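PDB 3O9Z: lipopolysaccharide biosynthesis protein wbpB from Thermus thermophilus, which probably acts as an NAD-dependent sugar dehydrogenase in making 2,3-diacetamido-2,3-dideoxy-D-mannuronic acid for lipopolysaccharide. Local coordinates for residues 5-10 / 71-76; 30-35 / 57-62. All coordinates share one frame; numbering follows the deposited sequence.

Contact 1: residues 5-10 / 71-76; sequences RFALTG and EGVDYL. With NAD (nicotinamide-adenine-dinucleotide), chain E.
The parallel pairing of strands 5-9 and 75-78 lies at the middle of the NAD-binding Rossmann sheet, and here F6 bridges to Y75 and A7 to L76. A7 N bonds to Y75 O (2.9 Å), while R5 O takes two donors, Y75 N and D74 N. The D74 carboxylate adds a side-chain bond where the pairing begins: its OD2 receives R5 N at 2.8 Å, on the anti side and nearly straight (165°). R5 itself bends at chi3 (62°), which presents the edge of its guanidinium to the carbonyls of the incoming 71-76 chain. NH1 reaches E71 O at 2.8 Å, and NE makes weak bonds to the carbonyls of E71 and G72, the latter in the guanidinium plane. F6 and Y75 run side by side on one sheet face, F6 CE2 meeting Y75 CB at 3.6 Å. On the other face L76 CD1 packs against A7 CB (3.6 Å) and T9 CG2. Beyond T9, whose OG1 is hydrogen-bonded to Q88, the strand ends at the adenine of NAD. Helix 56-68 covers the face of A7 and L76 through F59, and strand 29-34 flanks strand 5-9 on the side away from strand 75-78.

Contact 2: residues 30-35 / 57-62; sequences LVASLD and EAFEAY. With NAD (nicotinamide-adenine-dinucleotide), chain E.
F59 carries most of this helix-on-strand contact, its ring lying beneath L34 and reaching the backbone of S33. With CG anti to the backbone N (chi1 178°), the side chain leaves helix 57-62 toward the strand. Its CB lies 4.1 Å from L34 CD1. At CG the ring begins to pass under L34 CB, which stands 3.6 Å from the ring centroid and only 5° off the normal, a CH-pi contact squarely over one face. CD1 also approaches S33 O, whereas CD2 meets L34 CD2 at 3.8 Å. Farther out, CE1 reaches S33 C at 3.6 Å and the methyl of A32, while CE2 and CZ remain under L34 CB. One turn later along the helix, Y62 brings CE2 to within 3.9 Å of A32 CB, so this methyl touches both aromatic side chains. Were F59 cut back to an alanine, a gap would probably open between strand and helix, and L34 CB would lose the ring face beneath it. L34 also packs against the adenine, its CD2 3.6 Å from NAD N1A. Next along the chain, D35 accepts the ribose hydroxyls O2B at OD1 (2.6 Å) and O3B at OD2 (2.8 Å). An acidic residue gripping both adenosine-ribose hydroxyls at the end of the second strand is typical of NAD-binding Rossmann folds, here with a helix running nearly antiparallel to that strand.

In the fold
Contacts 1 and 2 illustrate how a Rossmann fold builds a dinucleotide site from neighbouring strand ends. Their centres are 8 Å apart, and strands 5-9 and 29-34 are adjacent in one sheet, with F6 O to V31 N (2.8 Å) and G10 N to L34 O (2.9 Å) probably hydrogen-bonded. Along the chain, 30-35 and 57-62 both fall between 5-10 and 71-76; helix 56-68 leads into strand 75-78, which pairs beside the first strand. Both contacts reach the same NAD at their strand ends. At helix 56-68, E57 instead binds another NAD, and E60 forms a salt bridge with R94 of the second subunit, so this layer also joins the assembly.

Contact 1: residues 5-10 / 71-76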
# COMPACT_ATOMS: atom_id res chain seq x y z
N ARG A 5 -27.66 -10.73 -8.23
CA ARG A 5 -26.48 -9.98 -8.67
C ARG A 5 -25.67 -9.55 -7.43
O ARG A 5 -26.16 -8.82 -6.55
CB ARG A 5 -26.89 -8.76 -9.48
CG ARG A 5 -27.51 -9.11 -10.83
CD ARG A 5 -28.25 -7.90 -11.45
NE ARG A 5 -27.41 -6.73 -11.75
CZ ARG A 5 -26.52 -6.65 -12.74
NH1 ARG A 5 -25.87 -5.52 -12.93
NH2 ARG A 5 -26.28 -7.70 -13.51
N PHE A 6 -24.38 -9.92 -7.46
CA PHE A 6 -23.49 -9.67 -6.33
C PHE A 6 -22.36 -8.73 -6.71
O PHE A 6 -21.88 -8.75 -7.87
CB PHE A 6 -22.81 -10.98 -5.97
CG PHE A 6 -23.66 -11.92 -5.19
CD1 PHE A 6 -24.35 -12.93 -5.84
CD2 PHE A 6 -23.70 -11.84 -3.81
CE1 PHE A 6 -25.17 -13.82 -5.11
CE2 PHE A 6 -24.54 -12.69 -3.08
CZ PHE A 6 -25.19 -13.74 -3.72
N ALA A 7 -21.91 -7.90 -5.77
CA ALA A 7 -20.57 -7.32 -5.88
C ALA A 7 -19.84 -7.89 -4.65
O ALA A 7 -20.46 -8.28 -3.66
CB ALA A 7 -20.62 -5.83 -5.81
N LEU A 8 -18.52 -7.95 -4.72
CA LEU A 8 -17.70 -8.61 -3.66
C LEU A 8 -16.59 -7.66 -3.25
O LEU A 8 -15.89 -7.10 -4.12
CB LEU A 8 -17.12 -9.95 -4.10
CG LEU A 8 -16.11 -10.58 -3.14
CD1 LEU A 8 -16.74 -10.96 -1.83
CD2 LEU A 8 -15.55 -11.82 -3.85
N THR A 9 -16.38 -7.47 -1.94
CA THR A 9 -15.20 -6.75 -1.45
C THR A 9 -14.23 -7.74 -0.82
O THR A 9 -14.61 -8.79 -0.30
CB THR A 9 -15.50 -5.66 -0.45
OG1 THR A 9 -15.85 -6.25 0.81
CG2 THR A 9 -16.69 -4.81 -0.93
N GLY A 10 -12.94 -7.49 -1.07
CA GLY A 10 -11.90 -8.35 -0.50
C GLY A 10 -11.48 -9.47 -1.43
O GLY A 10 -10.99 -10.52 -0.96
N GLU A 71 -30.03 -1.45 -12.90
CA GLU A 71 -29.25 -2.69 -12.99
C GLU A 71 -28.43 -2.86 -11.70
O GLU A 71 -27.32 -3.40 -11.72
CB GLU A 71 -28.27 -2.64 -14.17
CG GLU A 71 -28.90 -2.18 -15.48
CD GLU A 71 -27.97 -2.30 -16.66
OE1 GLU A 71 -27.02 -1.49 -16.78
OE2 GLU A 71 -28.20 -3.23 -17.46
N GLY A 72 -28.95 -2.32 -10.60
CA GLY A 72 -28.22 -2.37 -9.33
C GLY A 72 -27.90 -3.79 -8.93
O GLY A 72 -28.53 -4.78 -9.33
N VAL A 73 -26.85 -3.94 -8.11
CA VAL A 73 -26.63 -5.21 -7.44
C VAL A 73 -27.71 -5.44 -6.35
O VAL A 73 -28.17 -4.49 -5.69
CB VAL A 73 -25.16 -5.40 -6.87
CG1 VAL A 73 -24.20 -5.46 -8.07
CG2 VAL A 73 -24.79 -4.30 -5.89
N ASP A 74 -27.94 -6.72 -6.15
CA ASP A 74 -28.83 -7.19 -5.06
C ASP A 74 -28.11 -7.28 -3.71
O ASP A 74 -28.70 -6.96 -2.66
CB ASP A 74 -29.37 -8.56 -5.45
CG ASP A 74 -30.23 -8.48 -6.70
OD1 ASP A 74 -31.13 -7.62 -6.76
OD2 ASP A 74 -29.98 -9.31 -7.61
N TYR A 75 -26.83 -7.65 -3.74
CA TYR A 75 -26.07 -7.97 -2.53
C TYR A 75 -24.62 -7.47 -2.69
O TYR A 75 -24.00 -7.63 -3.77
CB TYR A 75 -25.98 -9.49 -2.35
CG TYR A 75 -27.08 -10.01 -1.46
CD1 TYR A 75 -26.89 -10.10 -0.09
CD2 TYR A 75 -28.33 -10.30 -1.98
CE1 TYR A 75 -27.89 -10.56 0.75
CE2 TYR A 75 -29.34 -10.74 -1.15
CZ TYR A 75 -29.12 -10.86 0.19
OH TYR A 75 -30.13 -11.28 1.03
N LEU A 76 -24.14 -6.88 -1.62
CA LEU A 76 -22.68 -6.69 -1.47
C LEU A 76 -22.20 -7.81 -0.54
O LEU A 76 -22.55 -7.78 0.65
CB LEU A 76 -22.39 -5.30 -0.93
CG LEU A 76 -20.88 -5.01 -0.88
CD1 LEU A 76 -20.28 -5.02 -2.32
CD2 LEU A 76 -20.69 -3.71 -0.22
PA NAD E . -6.93 -11.44 4.02
O1A NAD E . -6.42 -12.67 3.36
O2A NAD E . -6.00 -10.47 4.76
O5B NAD E . -7.67 -10.73 2.83
C5B NAD E . -8.20 -9.46 3.14
C4B NAD E . -8.47 -8.72 1.81
O4B NAD E . -9.19 -7.48 2.04
C3B NAD E . -7.11 -8.29 1.19
O3B NAD E . -6.96 -8.78 -0.16
C2B NAD E . -7.10 -6.76 1.29
O2B NAD E . -6.38 -6.09 0.25
C1B NAD E . -8.63 -6.53 1.14
N9A NAD E . -9.00 -5.16 1.60
C8A NAD E . -8.41 -4.24 2.41
N7A NAD E . -9.14 -3.12 2.46
C5A NAD E . -10.19 -3.27 1.59
C6A NAD E . -11.30 -2.44 1.17
N6A NAD E . -11.41 -1.16 1.64
N1A NAD E . -12.10 -3.06 0.31
C2A NAD E . -12.06 -4.28 -0.20
N3A NAD E . -11.01 -5.07 0.16
C4A NAD E . -10.14 -4.57 1.05
O3 NAD E . -8.07 -11.87 5.07
PN NAD E . -9.12 -13.02 5.06
O1N NAD E . -8.59 -14.17 5.92
O2N NAD E . -9.56 -13.32 3.65
O5D NAD E . -10.29 -12.44 5.96
C5D NAD E . -11.23 -11.68 5.24
C4D NAD E . -12.49 -11.62 6.12
O4D NAD E . -13.02 -12.97 6.11
C3D NAD E . -12.29 -11.21 7.58
O3D NAD E . -13.54 -10.56 7.99
C2D NAD E . -12.24 -12.58 8.28
O2D NAD E . -12.70 -12.52 9.62
C1D NAD E . -13.13 -13.51 7.44
N1N NAD E . -12.74 -14.91 7.51
C2N NAD E . -13.66 -15.83 7.75
C3N NAD E . -13.41 -17.18 7.83
C7N NAD E . -14.56 -18.04 8.18
O7N NAD E . -15.74 -17.69 7.97
N7N NAD E . -14.22 -19.26 8.60
C4N NAD E . -12.09 -17.61 7.61
C5N NAD E . -11.16 -16.62 7.28
C6N NAD E . -11.48 -15.27 7.21

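Contact 2: residues 30-35 / 57-62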
# COMPACT_ATOMS: atom_id res chain seq x y z
N LEU A 30 -21.27 -12.47 -10.31
CA LEU A 30 -20.40 -11.47 -9.75
C LEU A 30 -20.33 -10.34 -10.77
O LEU A 30 -19.72 -10.52 -11.84
CB LEU A 30 -19.02 -12.09 -9.47
CG LEU A 30 -18.05 -11.07 -8.87
CD1 LEU A 30 -18.56 -10.59 -7.48
CD2 LEU A 30 -16.61 -11.63 -8.78
N VAL A 31 -20.91 -9.21 -10.43
CA VAL A 31 -20.94 -8.07 -11.33
C VAL A 31 -19.64 -7.25 -11.22
O VAL A 31 -19.13 -6.75 -12.22
CB VAL A 31 -22.16 -7.18 -11.03
CG1 VAL A 31 -22.21 -5.94 -11.90
CG2 VAL A 31 -23.44 -8.02 -11.23
N ALA A 32 -19.11 -7.08 -10.00
CA ALA A 32 -18.00 -6.17 -9.79
C ALA A 32 -17.38 -6.56 -8.46
O ALA A 32 -18.04 -7.10 -7.56
CB ALA A 32 -18.43 -4.73 -9.74
N SER A 33 -16.08 -6.33 -8.37
CA SER A 33 -15.36 -6.51 -7.09
C SER A 33 -14.50 -5.32 -6.78
O SER A 33 -14.13 -4.55 -7.67
CB SER A 33 -14.43 -7.73 -7.18
OG SER A 33 -15.00 -8.93 -7.64
N LEU A 34 -14.13 -5.22 -5.49
CA LEU A 34 -13.29 -4.17 -4.96
C LEU A 34 -12.19 -4.83 -4.15
O LEU A 34 -12.47 -5.62 -3.24
CB LEU A 34 -14.07 -3.25 -3.98
CG LEU A 34 -13.27 -2.25 -3.16
CD1 LEU A 34 -12.52 -1.23 -4.02
CD2 LEU A 34 -14.22 -1.54 -2.16
N ASP A 35 -10.93 -4.44 -4.41
CA ASP A 35 -9.83 -4.75 -3.46
C ASP A 35 -8.71 -3.79 -3.83
O ASP A 35 -8.38 -3.69 -5.02
CB ASP A 35 -9.32 -6.20 -3.62
CG ASP A 35 -8.53 -6.70 -2.42
OD1 ASP A 35 -7.64 -5.95 -2.02
OD2 ASP A 35 -8.87 -7.77 -1.90
N GLU A 57 -14.11 4.51 -3.71
CA GLU A 57 -14.97 5.63 -4.18
C GLU A 57 -15.42 5.35 -5.59
O GLU A 57 -16.58 5.59 -5.95
CB GLU A 57 -14.26 6.98 -4.08
CG GLU A 57 -13.70 7.32 -2.65
CD GLU A 57 -12.24 6.97 -2.48
OE1 GLU A 57 -11.49 7.81 -1.97
OE2 GLU A 57 -11.83 5.86 -2.94
N ALA A 58 -14.52 4.79 -6.41
CA ALA A 58 -14.91 4.47 -7.77
C ALA A 58 -15.85 3.27 -7.86
O ALA A 58 -16.79 3.25 -8.66
CB ALA A 58 -13.64 4.17 -8.63
N PHE A 59 -15.63 2.24 -7.03
CA PHE A 59 -16.51 1.10 -6.98
C PHE A 59 -17.92 1.58 -6.53
O PHE A 59 -18.87 1.19 -7.17
CB PHE A 59 -15.93 0.23 -5.85
CG PHE A 59 -16.70 -1.03 -5.53
CD1 PHE A 59 -16.79 -2.14 -6.35
CD2 PHE A 59 -17.31 -1.11 -4.27
CE1 PHE A 59 -17.40 -3.34 -5.97
CE2 PHE A 59 -17.92 -2.29 -3.88
CZ PHE A 59 -18.01 -3.42 -4.67
N GLU A 60 -17.97 2.47 -5.55
CA GLU A 60 -19.28 2.99 -5.10
C GLU A 60 -19.97 3.76 -6.24
O GLU A 60 -21.18 3.54 -6.44
CB GLU A 60 -19.07 3.91 -3.88
CG GLU A 60 -20.37 4.36 -3.22
CD GLU A 60 -20.13 4.89 -1.84
OE1 GLU A 60 -21.10 4.90 -1.05
OE2 GLU A 60 -19.04 5.48 -1.58
N ALA A 61 -19.23 4.67 -6.90
CA ALA A 61 -19.86 5.46 -7.96
C ALA A 61 -20.39 4.55 -9.05
O ALA A 61 -21.42 4.85 -9.66
CB ALA A 61 -18.86 6.45 -8.52
N TYR A 62 -19.67 3.47 -9.39
CA TYR A 62 -20.08 2.50 -10.38
C TYR A 62 -21.34 1.75 -9.99
O TYR A 62 -22.29 1.68 -10.78
CB TYR A 62 -18.90 1.54 -10.67
CG TYR A 62 -19.31 0.41 -11.56
CD1 TYR A 62 -19.53 0.66 -12.91
CD2 TYR A 62 -19.58 -0.85 -11.07
CE1 TYR A 62 -19.96 -0.34 -13.76
CE2 TYR A 62 -19.98 -1.86 -11.92
CZ TYR A 62 -20.17 -1.60 -13.25
OH TYR A 62 -20.59 -2.58 -14.12
PA NAD E . -6.93 -11.44 4.02
O1A NAD E . -6.42 -12.67 3.36
O2A NAD E . -6.00 -10.47 4.76
O5B NAD E . -7.67 -10.73 2.83
C5B NAD E . -8.20 -9.46 3.14
C4B NAD E . -8.47 -8.72 1.81
O4B NAD E . -9.19 -7.48 2.04
C3B NAD E . -7.11 -8.29 1.19
O3B NAD E . -6.96 -8.78 -0.16
C2B NAD E . -7.10 -6.76 1.29
O2B NAD E . -6.38 -6.09 0.25
C1B NAD E . -8.63 -6.53 1.14
N9A NAD E . -9.00 -5.16 1.60
C8A NAD E . -8.41 -4.24 2.41
N7A NAD E . -9.14 -3.12 2.46
C5A NAD E . -10.19 -3.27 1.59
C6A NAD E . -11.30 -2.44 1.17
N6A NAD E . -11.41 -1.16 1.64
N1A NAD E . -12.10 -3.06 0.31
C2A NAD E . -12.06 -4.28 -0.20
N3A NAD E . -11.01 -5.07 0.16
C4A NAD E . -10.14 -4.57 1.05
O3 NAD E . -8.07 -11.87 5.07
PN NAD E . -9.12 -13.02 5.06
O1N NAD E . -8.59 -14.17 5.92
O2N NAD E . -9.56 -13.32 3.65
O5D NAD E . -10.29 -12.44 5.96
C5D NAD E . -11.23 -11.68 5.24
C4D NAD E . -12.49 -11.62 6.12
O4D NAD E . -13.02 -12.97 6.11
C3D NAD E . -12.29 -11.21 7.58
O3D NAD E . -13.54 -10.56 7.99
C2D NAD E . -12.24 -12.58 8.28
O2D NAD E . -12.70 -12.52 9.62
C1D NAD E . -13.13 -13.51 7.44
N1N NAD E . -12.74 -14.91 7.51
C2N NAD E . -13.66 -15.83 7.75
C3N NAD E . -13.41 -17.18 7.83
C7N NAD E . -14.56 -18.04 8.18
O7N NAD E . -15.74 -17.69 7.97
N7N NAD E . -14.22 -19.26 8.60
C4N NAD E . -12.09 -17.61 7.61
C5N NAD E . -11.16 -16.62 7.28
C6N NAD E . -11.48 -15.27 7.21